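Side-chain contacts in probable copper-exporting P-type ATPase A (Archaeoglobus fulgidus, PDB 3FRY), which probably exports copper across the cell membrane at the expense of ATP, its C-terminal metal-binding domain being the part crystallised: residues A[19-22]-A[23-27]; A[45-48]-A[49-52]. One frame throughout, in Å; residues are numbered along the deposited sequence.

Interaction 1. Residues A[19-22]-A[23-27]; sequences CVAR and VKKAL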
ATOM      1  N   CYS A  19      -1.125 -11.022   3.546  1.00 20.23           N
ATOM      2  CA  CYS A  19      -1.914 -11.496   2.410  1.00 20.59           C
ATOM      3  C   CYS A  19      -1.037 -12.103   1.305  1.00 20.65           C
ATOM      4  O   CYS A  19      -1.506 -12.888   0.480  1.00 18.80           O
ATOM      5  CB  CYS A  19      -2.702 -10.326   1.799  1.00 19.29           C
ATOM      6  SG  CYS A  19      -4.118  -9.653   2.740  1.00 22.16           S
ATOM      7  N   VAL A  20       0.234 -11.724   1.292  1.00 20.27           N
ATOM      8  CA  VAL A  20       1.166 -12.175   0.262  1.00 20.81           C
ATOM      9  C   VAL A  20       1.355 -13.680   0.082  1.00 21.61           C
ATOM     10  O   VAL A  20       1.424 -14.167  -1.050  1.00 20.72           O
ATOM     11  CB  VAL A  20       2.558 -11.532   0.484  1.00 20.54           C
ATOM     12  CG1 VAL A  20       3.562 -12.064  -0.525  1.00 19.05           C
ATOM     13  CG2 VAL A  20       2.442 -10.031   0.356  1.00 20.26           C
ATOM     14  N   ALA A  21       1.444 -14.413   1.185  1.00 20.56           N
ATOM     15  CA  ALA A  21       1.667 -15.851   1.115  1.00 20.73           C
ATOM     16  C   ALA A  21       0.627 -16.606   0.295  1.00 21.07           C
ATOM     17  O   ALA A  21       0.987 -17.447  -0.536  1.00 19.74           O
ATOM     18  CB  ALA A  21       1.756 -16.438   2.530  1.00 22.78           C
ATOM     19  N   ARG A  22      -0.655 -16.322   0.524  1.00 19.30           N
ATOM     20  CA  ARG A  22      -1.713 -17.002  -0.220  1.00 21.43           C
ATOM     21  C   ARG A  22      -1.638 -16.696  -1.703  1.00 20.11           C
ATOM     22  O   ARG A  22      -1.947 -17.554  -2.526  1.00 19.31           O
ATOM     23  CB  ARG A  22      -3.108 -16.613   0.281  1.00 22.89           C
ATOM     24  CG  ARG A  22      -3.699 -17.560   1.309  1.00 27.12           C
ATOM     25  CD  ARG A  22      -5.220 -17.387   1.424  1.00 28.38           C
ATOM     26  NE  ARG A  22      -5.945 -18.034   0.329  1.00 31.12           N
ATOM     27  CZ  ARG A  22      -7.264 -17.980   0.160  1.00 33.40           C
ATOM     28  NH1 ARG A  22      -8.030 -17.303   1.009  1.00 33.41           N
ATOM     29  NH2 ARG A  22      -7.825 -18.616  -0.859  1.00 34.76           N
ATOM     30  N   VAL A  23      -1.240 -15.475  -2.044  1.00 19.67           N
ATOM     31  CA  VAL A  23      -1.133 -15.097  -3.447  1.00 18.55           C
ATOM     32  C   VAL A  23      -0.043 -15.941  -4.097  1.00 18.17           C
ATOM     33  O   VAL A  23      -0.233 -16.492  -5.184  1.00 16.82           O
ATOM     34  CB  VAL A  23      -0.813 -13.589  -3.602  1.00 17.71           C
ATOM     35  CG1 VAL A  23      -0.533 -13.248  -5.070  1.00 16.01           C
ATOM     36  CG2 VAL A  23      -2.004 -12.764  -3.106  1.00 17.03           C
ATOM     37  N   LYS A  24       1.094 -16.052  -3.419  1.00 18.16           N
ATOM     38  CA  LYS A  24       2.199 -16.852  -3.934  1.00 18.96           C
ATOM     39  C   LYS A  24       1.745 -18.289  -4.167  1.00 17.12           C
ATOM     40  O   LYS A  24       1.983 -18.855  -5.235  1.00 17.15           O
ATOM     41  CB  LYS A  24       3.378 -16.842  -2.956  1.00 19.34           C
ATOM     42  CG  LYS A  24       4.589 -17.607  -3.471  1.00 22.68           C
ATOM     43  CD  LYS A  24       5.811 -17.438  -2.570  1.00 26.00           C
ATOM     44  CE  LYS A  24       7.036 -18.085  -3.209  1.00 30.09           C
ATOM     45  NZ  LYS A  24       8.301 -17.806  -2.467  1.00 32.36           N
ATOM     46  N   LYS A  25       1.076 -18.862  -3.165  1.00 17.49           N
ATOM     47  CA  LYS A  25       0.582 -20.237  -3.231  1.00 20.16           C
ATOM     48  C   LYS A  25      -0.430 -20.437  -4.348  1.00 18.89           C
ATOM     49  O   LYS A  25      -0.363 -21.413  -5.090  1.00 18.15           O
ATOM     50  CB  LYS A  25      -0.069 -20.643  -1.901  1.00 22.38           C
ATOM     51  CG  LYS A  25       0.893 -20.811  -0.745  1.00 31.92           C
ATOM     52  CD  LYS A  25       0.154 -21.282   0.506  1.00 35.14           C
ATOM     53  CE  LYS A  25       1.119 -21.696   1.609  1.00 36.74           C
ATOM     54  NZ  LYS A  25       2.009 -20.576   2.019  1.00 39.52           N
ATOM     55  N   ALA A  26      -1.388 -19.521  -4.447  1.00 18.52           N
ATOM     56  CA  ALA A  26      -2.409 -19.613  -5.487  1.00 18.55           C
ATOM     57  C   ALA A  26      -1.749 -19.604  -6.873  1.00 18.50           C
ATOM     58  O   ALA A  26      -2.137 -20.368  -7.761  1.00 18.80           O
ATOM     59  CB  ALA A  26      -3.393 -18.450  -5.352  1.00 19.13           C
ATOM     60  N   LEU A  27      -0.754 -18.738  -7.056  1.00 16.79           N
ATOM     61  CA  LEU A  27      -0.048 -18.669  -8.330  1.00 15.35           C
ATOM     62  C   LEU A  27       0.686 -19.979  -8.613  1.00 15.00           C
ATOM     63  O   LEU A  27       0.672 -20.467  -9.739  1.00 14.95           O
ATOM     64  CB  LEU A  27       0.948 -17.501  -8.336  1.00 13.96           C
ATOM     65  CG  LEU A  27       0.336 -16.109  -8.521  1.00 13.03           C
ATOM     66  CD1 LEU A  27       1.365 -15.033  -8.193  1.00  9.46           C
ATOM     67  CD2 LEU A  27      -0.158 -15.969  -9.954  1.00 13.26           C
TER
HETATM   68  O   HOH W   1       3.309 -18.943   0.132  1.00 27.16           O

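Interaction 2. Residues A[45-48]-A[49-52]; sequences AGNK and EDVD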
ATOM      1  N   ALA A  45       7.657 -17.022 -13.519  1.00 18.13           N
ATOM      2  CA  ALA A  45       8.158 -17.653 -14.726  1.00 18.01           C
ATOM      3  C   ALA A  45       6.900 -18.426 -15.101  1.00 17.59           C
ATOM      4  O   ALA A  45       6.436 -19.264 -14.327  1.00 17.73           O
ATOM      5  CB  ALA A  45       9.302 -18.614 -14.412  1.00 16.11           C
ATOM      6  N   GLY A  46       6.327 -18.127 -16.262  1.00 16.63           N
ATOM      7  CA  GLY A  46       5.115 -18.817 -16.657  1.00 18.36           C
ATOM      8  C   GLY A  46       4.880 -18.885 -18.150  1.00 18.17           C
ATOM      9  O   GLY A  46       5.689 -18.410 -18.949  1.00 18.29           O
ATOM     10  N   ASN A  47       3.762 -19.496 -18.522  1.00 20.36           N
ATOM     11  CA  ASN A  47       3.377 -19.639 -19.924  1.00 21.68           C
ATOM     12  C   ASN A  47       2.317 -18.586 -20.240  1.00 22.37           C
ATOM     13  O   ASN A  47       1.300 -18.515 -19.555  1.00 21.57           O
ATOM     14  CB  ASN A  47       2.807 -21.039 -20.162  1.00 21.10           C
ATOM     15  CG  ASN A  47       3.806 -22.137 -19.834  1.00 25.60           C
ATOM     16  OD1 ASN A  47       4.866 -22.239 -20.461  1.00 25.82           O
ATOM     17  ND2 ASN A  47       3.473 -22.967 -18.853  1.00 24.13           N
ATOM     18  N   LYS A  48       2.536 -17.773 -21.271  1.00 26.37           N
ATOM     19  CA  LYS A  48       1.551 -16.741 -21.591  1.00 29.63           C
ATOM     20  C   LYS A  48       0.190 -17.345 -21.895  1.00 28.90           C
ATOM     21  O   LYS A  48      -0.836 -16.671 -21.790  1.00 27.61           O
ATOM     22  CB  LYS A  48       2.016 -15.853 -22.755  1.00 32.54           C
ATOM     23  CG  LYS A  48       2.223 -16.541 -24.081  1.00 35.35           C
ATOM     24  CD  LYS A  48       2.483 -15.494 -25.157  1.00 36.87           C
ATOM     25  CE  LYS A  48       3.211 -16.078 -26.351  1.00 37.67           C
ATOM     26  NZ  LYS A  48       4.608 -16.463 -26.021  1.00 39.00           N
ATOM     27  N   GLU A  49       0.183 -18.623 -22.261  1.00 29.95           N
ATOM     28  CA  GLU A  49      -1.063 -19.312 -22.547  1.00 29.99           C
ATOM     29  C   GLU A  49      -1.878 -19.436 -21.261  1.00 28.26           C
ATOM     30  O   GLU A  49      -3.106 -19.444 -21.298  1.00 28.33           O
ATOM     31  CB  GLU A  49      -0.800 -20.714 -23.122  1.00 33.63           C
ATOM     32  CG  GLU A  49      -0.153 -20.725 -24.507  1.00 39.94           C
ATOM     33  CD  GLU A  49       1.370 -20.783 -24.470  1.00 42.54           C
ATOM     34  OE1 GLU A  49       1.996 -20.023 -23.700  1.00 43.04           O
ATOM     35  OE2 GLU A  49       1.945 -21.593 -25.230  1.00 46.51           O
ATOM     36  N   ASP A  50      -1.190 -19.513 -20.123  1.00 26.93           N
ATOM     37  CA  ASP A  50      -1.864 -19.665 -18.833  1.00 25.61           C
ATOM     38  C   ASP A  50      -1.993 -18.390 -18.006  1.00 25.85           C
ATOM     39  O   ASP A  50      -2.359 -18.449 -16.830  1.00 25.82           O
ATOM     40  CB  ASP A  50      -1.151 -20.723 -17.984  1.00 23.62           C
ATOM     41  CG  ASP A  50      -1.077 -22.073 -18.674  1.00 25.17           C
ATOM     42  OD1 ASP A  50      -2.083 -22.479 -19.298  1.00 22.82           O
ATOM     43  OD2 ASP A  50      -0.021 -22.732 -18.581  1.00 22.85           O
ATOM     44  N   VAL A  51      -1.696 -17.242 -18.607  1.00 26.72           N
ATOM     45  CA  VAL A  51      -1.791 -15.978 -17.886  1.00 27.59           C
ATOM     46  C   VAL A  51      -3.175 -15.754 -17.282  1.00 28.06           C
ATOM     47  O   VAL A  51      -3.287 -15.270 -16.152  1.00 27.39           O
ATOM     48  CB  VAL A  51      -1.431 -14.792 -18.799  1.00 29.94           C
ATOM     49  CG1 VAL A  51      -1.708 -13.467 -18.083  1.00 30.58           C
ATOM     50  CG2 VAL A  51       0.034 -14.879 -19.177  1.00 28.78           C
ATOM     51  N   ASP A  52      -4.224 -16.104 -18.026  1.00 26.91           N
ATOM     52  CA  ASP A  52      -5.591 -15.952 -17.529  1.00 28.67           C
ATOM     53  C   ASP A  52      -5.824 -16.850 -16.324  1.00 27.50           C
ATOM     54  O   ASP A  52      -6.562 -16.500 -15.403  1.00 26.42           O
ATOM     55  CB  ASP A  52      -6.618 -16.315 -18.605  1.00 31.68           C
ATOM     56  CG  ASP A  52      -6.757 -15.247 -19.656  1.00 35.29           C
ATOM     57  OD1 ASP A  52      -6.361 -14.098 -19.373  1.00 38.97           O
ATOM     58  OD2 ASP A  52      -7.271 -15.552 -20.755  1.00 38.18           O
TER
HETATM   59  O   HOH W   2       1.532 -22.544 -16.307  1.00 24.22           O
HETATM   60  O   HOH W   3       4.297 -18.748 -23.459  1.00 35.81           O

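Interaction 1. Residues A[19-22]-A[23-27]
Lys24 N donates to Val20 O at 3.0 Å, Lys25 N reaches Ala21 O at 3.0 Å, and Ala26 N reaches Arg22 O at 2.8 Å, three backbone bonds of the i to i+4 kind that join 19-22 to 23-27. Ala21 O is gripped twice, because a water 2.8 Å from it donates a second bond. The same water accepts from the ammonium of Lys25, with 2.8 Å between NZ and the water, so the lysine end is tied back to the turn before it. The path of that chain explains the bridge: Lys25 CG lies beside its backbone N (chi1 -70°) and packs 3.4 Å from Ala21 O, and a bend at chi4 (60°) swings NZ round to the water. Lys24, by contrast, stays extended and leads its amine away from the turn. On the inner side, Val23 CG2 lies 3.6 Å from Cys19 O, and the valine side chain also packs on Tyr63 and on Leu14 of the second subunit. Cys19, which forms a disulfide with Cys16, stands just before these turns. The i to i+4 spacing is that of an alpha helix, here the N-terminal part of helix 20-29, which follows the CxxC metal-binding motif of a heavy-metal-associated domain, here in its oxidised form.

Interaction 2. Residues A[45-48]-A[49-52]
The amide of Asn47 and the carboxylate of Asp50 stand side by side and point the same way, their planes turned 83° apart. ND2 of Asn47 comes within 3.5 Å of Asp50 OD2, and a water spans the two groups, accepting from ND2 and donating to OD2 at 2.8 Å. The carboxylate of Glu49 is carried back toward Lys48 by a bend at chi2 (92°). Glu49 OE1 lies 3.5 Å from Lys48 CG and takes a bond from a second water, 2.6 Å away, which in turn accepts from Lys48 N. Both side chains find stronger partners on the second subunit: Lys48 NZ in a salt bridge with Glu5, Glu49 OE2 in a hydrogen bond from the backbone N of Asp2. These groups line a beta turn, Asn47 to Asp50, that links strand 41-47 of the heavy-metal-associated domain to helix 51-60. Asp50 N donates to Asn47 O at 2.7 Å, but from well above the carbonyl plane, with a C=O...N angle of 128°. The bond from Val51 N to Lys48 O is weak at 3.3 Å. Asp50 occupies the N-cap position without a capping bond from its carboxylate, while Val51 CG2 packs against Lys48 CA at 3.4 Å.

Overall arrangement
Interaction 1 comes first along the chain and interaction 2 follows it, and both lie within the heavy-metal-associated domain. Their centres are about 17 Å apart and their nearest atoms about 7 Å, so they do not touch. The first lies in the N-terminal part of helix 20-29, the second where strand 41-47 gives way to helix 51-60. The two helices meet through Leu27, whose side chain packs on Tyr54 and Val58; Tyr54 OH in turn bonds to Asn47 N. Strand 33-37 pairs with 41-47 and also touches helix 20-29. Both contacts reach the second subunit, and the sheet continues across the interface at Gly46 and Asn47, consistent with the domain-swapped dimer.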